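Local coordinates for protease Do-like 2, chloroplastic (PDB 4FLN), which acts as a chloroplast serine protease that makes the primary cut in the photodamaged D1 protein of photosystem II, at residues Ala78-Leu86 / Phe133-Arg141; Lys85-Asp96 / Leu115-Leu126. All coordinates share one frame; numbering follows the deposited sequence.

Contact 1: Ala78-Leu86 / Phe133-Arg141; sequences AFMIGDGKL and FWKGAEPLR
Met80 points into the segment Phe133-Arg141, its chain extended through SD to the methyl (chi2 172°, chi3 -179°). CB packs on CB of Pro139, CG is 4.0 Å from Trp134 CZ3, and SD rests beside CB of Ala137 while standing obliquely to the indole as a Met-aromatic contact. CE ends 3.9 Å from Phe133 CE2, the side chains approaching from opposite directions and the methyl meeting the ring obliquely. Trp134 slides past Met80 and lays one indole face against the hairpin turn, Gly84 CA standing 4.1 Å from the centroid of the six-membered ring; Phe133 CD2 sits over the other face. Leu86 is shared by the two aromatics, CD1 at Phe133 CZ and CD2 at Trp134 CH2. With an alanine replacing Trp134, Gly84 and Leu86 CD2 would probably lose the indole beside them, and Val128 O the N-H it accepts. Leu140 N gives Met80 O a nearly straight 2.8 Å hydrogen bond (175°), and the Leu140 side chain crosses that of Phe79 at about a right angle, CD2 against CD2. The loop lies against the hairpin, closed by a type II' turn, that joins strands 72-82 and 85-88, with Phe133 reaching strands 50-57 (Val51) and 123-129 (Val128).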
loop_
_atom_site.group_PDB
_atom_site.type_symbol
_atom_site.label_atom_id
_atom_site.label_comp_id
_atom_site.label_asym_id
_atom_site.label_seq_id
_atom_site.Cartn_x
_atom_site.Cartn_y
_atom_site.Cartn_z
ATOM N N ALA B 78 -35.429 -2.482 13.777
ATOM C CA ALA B 78 -36.446 -3.500 13.993
ATOM C C ALA B 78 -37.823 -2.915 13.684
ATOM O O ALA B 78 -37.960 -1.702 13.511
ATOM C CB ALA B 78 -36.378 -4.032 15.418
ATOM N N PHE B 79 -38.837 -3.769 13.588
ATOM C CA PHE B 79 -40.188 -3.285 13.324
ATOM C C PHE B 79 -41.254 -4.176 13.931
ATOM O O PHE B 79 -41.020 -5.352 14.194
ATOM C CB PHE B 79 -40.426 -3.127 11.820
ATOM C CG PHE B 79 -40.180 -4.378 11.028
ATOM C CD1 PHE B 79 -38.896 -4.722 10.627
ATOM C CD2 PHE B 79 -41.232 -5.202 10.661
ATOM C CE1 PHE B 79 -38.670 -5.871 9.885
ATOM C CE2 PHE B 79 -41.008 -6.353 9.918
ATOM C CZ PHE B 79 -39.729 -6.686 9.533
ATOM N N MET B 80 -42.434 -3.605 14.134
ATOM C CA MET B 80 -43.545 -4.322 14.738
ATOM C C MET B 80 -44.221 -5.227 13.720
ATOM O O MET B 80 -44.742 -4.759 12.706
ATOM C CB MET B 80 -44.563 -3.323 15.287
ATOM C CG MET B 80 -43.966 -2.303 16.242
ATOM S SD MET B 80 -45.132 -1.010 16.695
ATOM C CE MET B 80 -44.121 0.009 17.767
ATOM N N ILE B 81 -44.197 -6.528 13.996
ATOM C CA ILE B 81 -44.837 -7.518 13.138
ATOM C C ILE B 81 -46.198 -7.964 13.642
ATOM O O ILE B 81 -46.836 -8.820 13.036
ATOM C CB ILE B 81 -43.962 -8.748 12.968
ATOM C CG1 ILE B 81 -43.619 -9.342 14.332
ATOM C CG2 ILE B 81 -42.702 -8.383 12.221
ATOM C CD1 ILE B 81 -42.683 -10.511 14.241
ATOM N N GLY B 82 -46.640 -7.385 14.751
ATOM C CA GLY B 82 -47.898 -7.785 15.355
ATOM C C GLY B 82 -47.704 -8.558 16.643
ATOM O O GLY B 82 -46.577 -8.906 17.007
ATOM N N ASP B 83 -48.810 -8.836 17.327
ATOM C CA ASP B 83 -48.764 -9.318 18.703
ATOM C C ASP B 83 -47.969 -8.325 19.528
ATOM O O ASP B 83 -48.086 -7.109 19.339
ATOM C CB ASP B 83 -48.109 -10.696 18.791
ATOM C CG ASP B 83 -49.050 -11.815 18.407
ATOM O OD1 ASP B 83 -49.855 -11.626 17.467
ATOM O OD2 ASP B 83 -48.988 -12.885 19.053
ATOM N N GLY B 84 -47.144 -8.839 20.428
ATOM C CA GLY B 84 -46.243 -7.990 21.179
ATOM C C GLY B 84 -44.810 -8.056 20.682
ATOM O O GLY B 84 -43.881 -7.780 21.439
ATOM N N LYS B 85 -44.618 -8.437 19.423
ATOM C CA LYS B 85 -43.287 -8.810 18.950
ATOM C C LYS B 85 -42.608 -7.790 18.022
ATOM O O LYS B 85 -43.265 -7.081 17.262
ATOM C CB LYS B 85 -43.336 -10.202 18.308
ATOM C CG LYS B 85 -43.872 -11.291 19.250
ATOM C CD LYS B 85 -44.069 -12.633 18.541
ATOM C CE LYS B 85 -45.174 -12.567 17.477
ATOM N NZ LYS B 85 -45.223 -13.773 16.585
ATOM N N LEU B 86 -41.284 -7.713 18.122
ATOM C CA LEU B 86 -40.468 -6.920 17.206
ATOM C C LEU B 86 -39.535 -7.820 16.400
ATOM O O LEU B 86 -38.919 -8.738 16.936
ATOM C CB LEU B 86 -39.635 -5.890 17.972
ATOM C CG LEU B 86 -40.432 -4.802 18.681
ATOM C CD1 LEU B 86 -39.505 -3.833 19.396
ATOM C CD2 LEU B 86 -41.314 -4.078 17.668
ATOM N N PHE B 133 -44.865 2.006 25.321
ATOM C CA PHE B 133 -44.270 1.702 24.032
ATOM C C PHE B 133 -45.352 1.199 23.079
ATOM O O PHE B 133 -45.602 1.800 22.033
ATOM C CB PHE B 133 -43.216 0.617 24.230
ATOM C CG PHE B 133 -42.531 0.188 22.970
ATOM C CD1 PHE B 133 -41.354 0.791 22.568
ATOM C CD2 PHE B 133 -43.048 -0.834 22.203
ATOM C CE1 PHE B 133 -40.710 0.392 21.415
ATOM C CE2 PHE B 133 -42.410 -1.238 21.046
ATOM C CZ PHE B 133 -41.238 -0.624 20.652
ATOM N N TRP B 134 -45.982 0.089 23.442
ATOM C CA TRP B 134 -47.011 -0.528 22.605
ATOM C C TRP B 134 -48.289 0.287 22.419
ATOM O O TRP B 134 -49.162 -0.107 21.648
ATOM C CB TRP B 134 -47.357 -1.916 23.142
ATOM C CG TRP B 134 -46.201 -2.841 23.049
ATOM C CD1 TRP B 134 -45.416 -3.287 24.074
ATOM C CD2 TRP B 134 -45.667 -3.413 21.851
ATOM N NE1 TRP B 134 -44.435 -4.117 23.585
ATOM C CE2 TRP B 134 -44.569 -4.208 22.222
ATOM C CE3 TRP B 134 -46.019 -3.335 20.502
ATOM C CZ2 TRP B 134 -43.817 -4.919 21.291
ATOM C CZ3 TRP B 134 -45.279 -4.042 19.585
ATOM C CH2 TRP B 134 -44.190 -4.825 19.982
ATOM N N LYS B 135 -48.412 1.401 23.136
ATOM C CA LYS B 135 -49.601 2.243 23.010
ATOM C C LYS B 135 -49.752 2.830 21.601
ATOM O O LYS B 135 -48.829 3.453 21.069
ATOM C CB LYS B 135 -49.592 3.353 24.055
ATOM N N GLY B 136 -50.924 2.620 21.005
ATOM C CA GLY B 136 -51.256 3.198 19.715
ATOM C C GLY B 136 -50.381 2.701 18.582
ATOM O O GLY B 136 -50.264 3.354 17.544
ATOM N N ALA B 137 -49.764 1.541 18.781
ATOM C CA ALA B 137 -48.889 0.961 17.770
ATOM C C ALA B 137 -49.700 0.285 16.673
ATOM O O ALA B 137 -50.641 -0.458 16.952
ATOM C CB ALA B 137 -47.925 -0.022 18.406
ATOM N N GLU B 138 -49.329 0.553 15.423
ATOM C CA GLU B 138 -50.001 -0.033 14.267
ATOM C C GLU B 138 -49.000 -0.834 13.441
ATOM O O GLU B 138 -48.382 -0.302 12.514
ATOM C CB GLU B 138 -50.649 1.048 13.419
ATOM N N PRO B 139 -48.849 -2.124 13.782
ATOM C CA PRO B 139 -47.841 -3.058 13.263
ATOM C C PRO B 139 -47.970 -3.358 11.768
ATOM O O PRO B 139 -48.972 -3.023 11.136
ATOM C CB PRO B 139 -48.078 -4.327 14.091
ATOM C CG PRO B 139 -49.486 -4.223 14.554
ATOM C CD PRO B 139 -49.722 -2.763 14.780
ATOM N N LEU B 140 -46.927 -3.970 11.216
ATOM C CA LEU B 140 -46.842 -4.263 9.792
ATOM C C LEU B 140 -47.341 -5.665 9.460
ATOM O O LEU B 140 -47.202 -6.590 10.259
ATOM C CB LEU B 140 -45.396 -4.107 9.317
ATOM C CG LEU B 140 -44.890 -2.726 8.872
ATOM C CD1 LEU B 140 -45.895 -1.599 9.126
ATOM C CD2 LEU B 140 -43.550 -2.428 9.524
ATOM N N ARG B 141 -47.938 -5.813 8.284
ATOM C CA ARG B 141 -48.364 -7.124 7.808
ATOM C C ARG B 141 -47.400 -7.642 6.739
ATOM O O ARG B 141 -46.804 -6.858 5.997
ATOM C CB ARG B 141 -49.793 -7.070 7.276
#

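Contact 2: Lys85-Asp96 / Leu115-Leu126; sequences KLLTNAHCVEHD and LVRGVDCDIALL
Asp122 reaches across to Asn89-His91, with CG anti to its own backbone N (chi1 -165°), bringing the carboxylate to the backbone N-H groups at the start of the weakly bonded helix 90-93. From CB the chain leads to CG, which lies 3.7 Å from Ala90 N, and there it forks. OD1 takes the backbone N-H of His91 at 2.8 Å on its syn lone pair, with a weak, bent bond from Ala90 N. OD2, also through its syn lone pair, accepts His91 ND1 at 3.0 Å, the carboxylate and imidazole planes 28° apart. This is probably the His-Asp pair of the charge relay system, as in trypsin-like proteases, in the first barrel of the fold; Asn89 and His91 both touch Ser200, its likely third member. Asn89 ND2 bonds to the backbone O of Asp122, nearly straight at 171°, and so holds that backbone. Strands 85-88 and 123-129 run antiparallel, Leu86 with Leu126 and Thr88 with Ala124 as hydrogen-bonded pairs. On the face of Ala124 and Leu126, Val93 puts CG2 3.7 Å from Ala124 CB, and CG1 meets Leu126 CD2 tip to tip. Arg117 NH2 makes a 2.6 Å salt bridge with Asp96 OD1, close to the guanidinium plane.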
loop_
_atom_site.group_PDB
_atom_site.type_symbol
_atom_site.label_atom_id
_atom_site.label_comp_id
_atom_site.label_asym_id
_atom_site.label_seq_id
_atom_site.Cartn_x
_atom_site.Cartn_y
_atom_site.Cartn_z
ATOM N N LYS B 85 -44.618 -8.437 19.423
ATOM C CA LYS B 85 -43.287 -8.810 18.950
ATOM C C LYS B 85 -42.608 -7.790 18.022
ATOM O O LYS B 85 -43.265 -7.081 17.262
ATOM C CB LYS B 85 -43.336 -10.202 18.308
ATOM C CG LYS B 85 -43.872 -11.291 19.250
ATOM C CD LYS B 85 -44.069 -12.633 18.541
ATOM C CE LYS B 85 -45.174 -12.567 17.477
ATOM N NZ LYS B 85 -45.223 -13.773 16.585
ATOM N N LEU B 86 -41.284 -7.713 18.122
ATOM C CA LEU B 86 -40.468 -6.920 17.206
ATOM C C LEU B 86 -39.535 -7.820 16.400
ATOM O O LEU B 86 -38.919 -8.738 16.936
ATOM C CB LEU B 86 -39.635 -5.890 17.972
ATOM C CG LEU B 86 -40.432 -4.802 18.681
ATOM C CD1 LEU B 86 -39.505 -3.833 19.396
ATOM C CD2 LEU B 86 -41.314 -4.078 17.668
ATOM N N LEU B 87 -39.425 -7.546 15.111
ATOM C CA LEU B 87 -38.571 -8.337 14.237
ATOM C C LEU B 87 -37.248 -7.619 14.027
ATOM O O LEU B 87 -37.216 -6.401 13.901
ATOM C CB LEU B 87 -39.273 -8.535 12.893
ATOM C CG LEU B 87 -38.866 -9.714 12.017
ATOM C CD1 LEU B 87 -38.512 -10.909 12.871
ATOM C CD2 LEU B 87 -40.016 -10.055 11.088
ATOM N N THR B 88 -36.156 -8.368 13.984
ATOM C CA THR B 88 -34.862 -7.772 13.665
ATOM C C THR B 88 -33.862 -8.790 13.134
ATOM O O THR B 88 -34.182 -9.955 12.968
ATOM C CB THR B 88 -34.256 -7.030 14.872
ATOM O OG1 THR B 88 -33.176 -6.203 14.424
ATOM C CG2 THR B 88 -33.738 -8.012 15.915
ATOM N N ASN B 89 -32.651 -8.338 12.837
ATOM C CA ASN B 89 -31.584 -9.259 12.488
ATOM C C ASN B 89 -30.990 -9.830 13.760
ATOM O O ASN B 89 -30.984 -9.171 14.797
ATOM C CB ASN B 89 -30.499 -8.567 11.673
ATOM C CG ASN B 89 -30.922 -8.314 10.256
ATOM O OD1 ASN B 89 -30.866 -7.185 9.769
ATOM N ND2 ASN B 89 -31.365 -9.360 9.581
ATOM N N ALA B 90 -30.495 -11.057 13.697
ATOM C CA ALA B 90 -29.925 -11.649 14.886
ATOM C C ALA B 90 -28.608 -10.955 15.230
ATOM O O ALA B 90 -28.281 -10.774 16.396
ATOM C CB ALA B 90 -29.742 -13.122 14.700
ATOM N N HIS B 91 -27.870 -10.536 14.208
ATOM C CA HIS B 91 -26.575 -9.899 14.427
ATOM C C HIS B 91 -26.713 -8.557 15.152
ATOM O O HIS B 91 -25.774 -8.097 15.804
ATOM C CB HIS B 91 -25.767 -9.774 13.125
ATOM C CG HIS B 91 -26.093 -8.558 12.307
ATOM N ND1 HIS B 91 -26.682 -8.631 11.063
ATOM C CD2 HIS B 91 -25.883 -7.240 12.544
ATOM C CE1 HIS B 91 -26.830 -7.413 10.575
ATOM N NE2 HIS B 91 -26.349 -6.550 11.451
ATOM N N CYS B 92 -27.886 -7.944 15.070
ATOM C CA CYS B 92 -28.139 -6.723 15.837
ATOM C C CYS B 92 -28.084 -6.980 17.349
ATOM O O CYS B 92 -27.470 -6.216 18.082
ATOM C CB CYS B 92 -29.486 -6.081 15.454
ATOM S SG CYS B 92 -29.621 -5.589 13.723
ATOM N N VAL B 93 -28.751 -8.039 17.799
ATOM C CA VAL B 93 -28.830 -8.391 19.213
ATOM C C VAL B 93 -27.826 -9.461 19.624
ATOM O O VAL B 93 -27.870 -9.964 20.742
ATOM C CB VAL B 93 -30.229 -8.876 19.592
ATOM C CG1 VAL B 93 -31.229 -7.741 19.485
ATOM C CG2 VAL B 93 -30.630 -10.053 18.716
ATOM N N GLU B 94 -26.953 -9.844 18.705
ATOM C CA GLU B 94 -25.969 -10.880 18.979
ATOM C C GLU B 94 -25.179 -10.620 20.272
ATOM O O GLU B 94 -24.772 -9.491 20.540
ATOM C CB GLU B 94 -25.028 -11.012 17.784
ATOM C CG GLU B 94 -23.615 -11.397 18.140
ATOM C CD GLU B 94 -22.768 -11.661 16.908
ATOM O OE1 GLU B 94 -21.560 -11.319 16.923
ATOM O OE2 GLU B 94 -23.314 -12.217 15.928
ATOM N N HIS B 95 -24.982 -11.677 21.064
ATOM C CA HIS B 95 -24.301 -11.602 22.365
ATOM C C HIS B 95 -24.833 -10.467 23.234
ATOM O O HIS B 95 -24.058 -9.723 23.837
ATOM C CB HIS B 95 -22.785 -11.438 22.204
ATOM C CG HIS B 95 -22.098 -12.620 21.599
ATOM N ND1 HIS B 95 -21.557 -12.598 20.331
ATOM C CD2 HIS B 95 -21.851 -13.859 22.090
ATOM C CE1 HIS B 95 -21.009 -13.771 20.065
ATOM N NE2 HIS B 95 -21.172 -14.554 21.117
ATOM N N ASP B 96 -26.151 -10.349 23.324
ATOM C CA ASP B 96 -26.740 -9.180 23.956
ATOM C C ASP B 96 -26.499 -9.132 25.463
ATOM O O ASP B 96 -26.892 -10.036 26.201
ATOM C CB ASP B 96 -28.245 -9.110 23.647
ATOM C CG ASP B 96 -29.038 -10.236 24.293
ATOM O OD1 ASP B 96 -28.854 -11.403 23.886
ATOM O OD2 ASP B 96 -29.854 -9.948 25.200
ATOM N N LEU B 115 -36.466 -12.993 22.426
ATOM C CA LEU B 115 -37.262 -14.210 22.539
ATOM C C LEU B 115 -36.566 -15.408 21.907
ATOM O O LEU B 115 -36.366 -16.439 22.553
ATOM C CB LEU B 115 -38.623 -14.022 21.869
ATOM C CG LEU B 115 -39.604 -13.023 22.486
ATOM C CD1 LEU B 115 -40.914 -13.039 21.720
ATOM C CD2 LEU B 115 -39.844 -13.338 23.951
ATOM N N VAL B 116 -36.224 -15.281 20.630
ATOM C CA VAL B 116 -35.603 -16.380 19.912
ATOM C C VAL B 116 -34.771 -15.852 18.759
ATOM O O VAL B 116 -35.118 -14.848 18.149
ATOM C CB VAL B 116 -36.675 -17.369 19.397
ATOM C CG1 VAL B 116 -37.641 -16.671 18.443
ATOM C CG2 VAL B 116 -36.031 -18.581 18.747
ATOM N N ARG B 117 -33.666 -16.519 18.456
ATOM C CA ARG B 117 -32.837 -16.050 17.363
ATOM C C ARG B 117 -32.304 -17.161 16.455
ATOM O O ARG B 117 -31.535 -18.012 16.892
ATOM C CB ARG B 117 -31.690 -15.219 17.931
ATOM C CG ARG B 117 -30.790 -15.980 18.863
ATOM C CD ARG B 117 -29.830 -15.056 19.578
ATOM N NE ARG B 117 -30.412 -14.477 20.785
ATOM C CZ ARG B 117 -29.849 -13.501 21.486
ATOM N NH1 ARG B 117 -28.693 -12.983 21.094
ATOM N NH2 ARG B 117 -30.442 -13.042 22.574
ATOM N N GLY B 118 -32.735 -17.165 15.194
ATOM C CA GLY B 118 -32.083 -17.965 14.171
ATOM C C GLY B 118 -30.773 -17.351 13.707
ATOM O O GLY B 118 -30.757 -16.247 13.169
ATOM N N VAL B 119 -29.680 -18.085 13.831
ATOM C CA VAL B 119 -28.388 -17.541 13.427
ATOM C C VAL B 119 -28.107 -17.595 11.922
ATOM O O VAL B 119 -27.562 -16.646 11.365
ATOM C CB VAL B 119 -27.241 -18.200 14.179
ATOM C CG1 VAL B 119 -25.994 -18.235 13.301
ATOM C CG2 VAL B 119 -26.992 -17.455 15.485
ATOM N N ASP B 120 -28.473 -18.699 11.271
ATOM C CA ASP B 120 -28.175 -18.876 9.849
ATOM C C ASP B 120 -29.143 -18.165 8.890
ATOM O O ASP B 120 -28.812 -17.940 7.726
ATOM C CB ASP B 120 -27.985 -20.362 9.479
ATOM C CG ASP B 120 -28.978 -21.278 10.164
ATOM O OD1 ASP B 120 -29.566 -20.867 11.181
ATOM O OD2 ASP B 120 -29.159 -22.421 9.692
ATOM N N CYS B 121 -30.333 -17.822 9.373
ATOM C CA CYS B 121 -31.247 -16.974 8.606
ATOM C C CYS B 121 -31.175 -15.511 9.058
ATOM O O CYS B 121 -31.861 -14.646 8.503
ATOM C CB CYS B 121 -32.677 -17.492 8.728
ATOM S SG CYS B 121 -33.289 -17.517 10.426
ATOM N N ASP B 122 -30.355 -15.258 10.081
ATOM C CA ASP B 122 -30.156 -13.928 10.674
ATOM C C ASP B 122 -31.430 -13.166 11.053
ATOM O O ASP B 122 -31.653 -12.033 10.628
ATOM C CB ASP B 122 -29.232 -13.048 9.826
ATOM C CG ASP B 122 -28.731 -11.825 10.591
ATOM O OD1 ASP B 122 -28.697 -11.870 11.842
ATOM O OD2 ASP B 122 -28.373 -10.820 9.945
ATOM N N ILE B 123 -32.256 -13.798 11.868
ATOM C CA ILE B 123 -33.491 -13.185 12.322
ATOM C C ILE B 123 -33.571 -13.275 13.841
ATOM O O ILE B 123 -33.091 -14.235 14.447
ATOM C CB ILE B 123 -34.727 -13.874 11.678
ATOM C CG1 ILE B 123 -34.751 -13.633 10.171
ATOM C CG2 ILE B 123 -36.027 -13.383 12.308
ATOM C CD1 ILE B 123 -35.864 -14.366 9.469
ATOM N N ALA B 124 -34.158 -12.261 14.462
ATOM C CA ALA B 124 -34.403 -12.323 15.890
ATOM C C ALA B 124 -35.722 -11.654 16.204
ATOM O O ALA B 124 -36.109 -10.680 15.557
ATOM C CB ALA B 124 -33.270 -11.689 16.672
ATOM N N LEU B 125 -36.423 -12.209 17.184
ATOM C CA LEU B 125 -37.668 -11.639 17.644
ATOM C C LEU B 125 -37.384 -10.988 18.981
ATOM O O LEU B 125 -36.546 -11.471 19.739
ATOM C CB LEU B 125 -38.716 -12.731 17.787
ATOM C CG LEU B 125 -40.068 -12.445 17.140
ATOM C CD1 LEU B 125 -39.871 -11.860 15.756
ATOM C CD2 LEU B 125 -40.899 -13.717 17.076
ATOM N N LEU B 126 -38.051 -9.876 19.262
ATOM C CA LEU B 126 -37.904 -9.226 20.556
ATOM C C LEU B 126 -39.273 -8.940 21.163
ATOM O O LEU B 126 -40.249 -8.678 20.443
ATOM C CB LEU B 126 -37.121 -7.918 20.432
ATOM C CG LEU B 126 -35.760 -7.861 19.745
ATOM C CD1 LEU B 126 -35.336 -6.411 19.620
ATOM C CD2 LEU B 126 -34.718 -8.647 20.505
#

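Overall arrangement
Contacts 1 and 2 have centres 16 Å apart and are both built on one closed antiparallel barrel, in which strand 85-88 lies between strands 72-82 and 123-129. They share Lys85 and Leu86. Along the chain, contact 2 is nested inside the loop that contact 1 closes: strand 72-82 leads into 85-88, the chain passes through both partners of contact 2, and segment 133-141 then returns to the hairpin on its way to strand 151-156. The two also touch directly, Phe79 O probably hydrogen-bonded to Leu87 N, with Ile81 packed on Leu87 and Leu125. Strand 85-88 thus leads from the hairpin of contact 1 toward His91, while Asp122 comes just before its neighbour, strand 123-129.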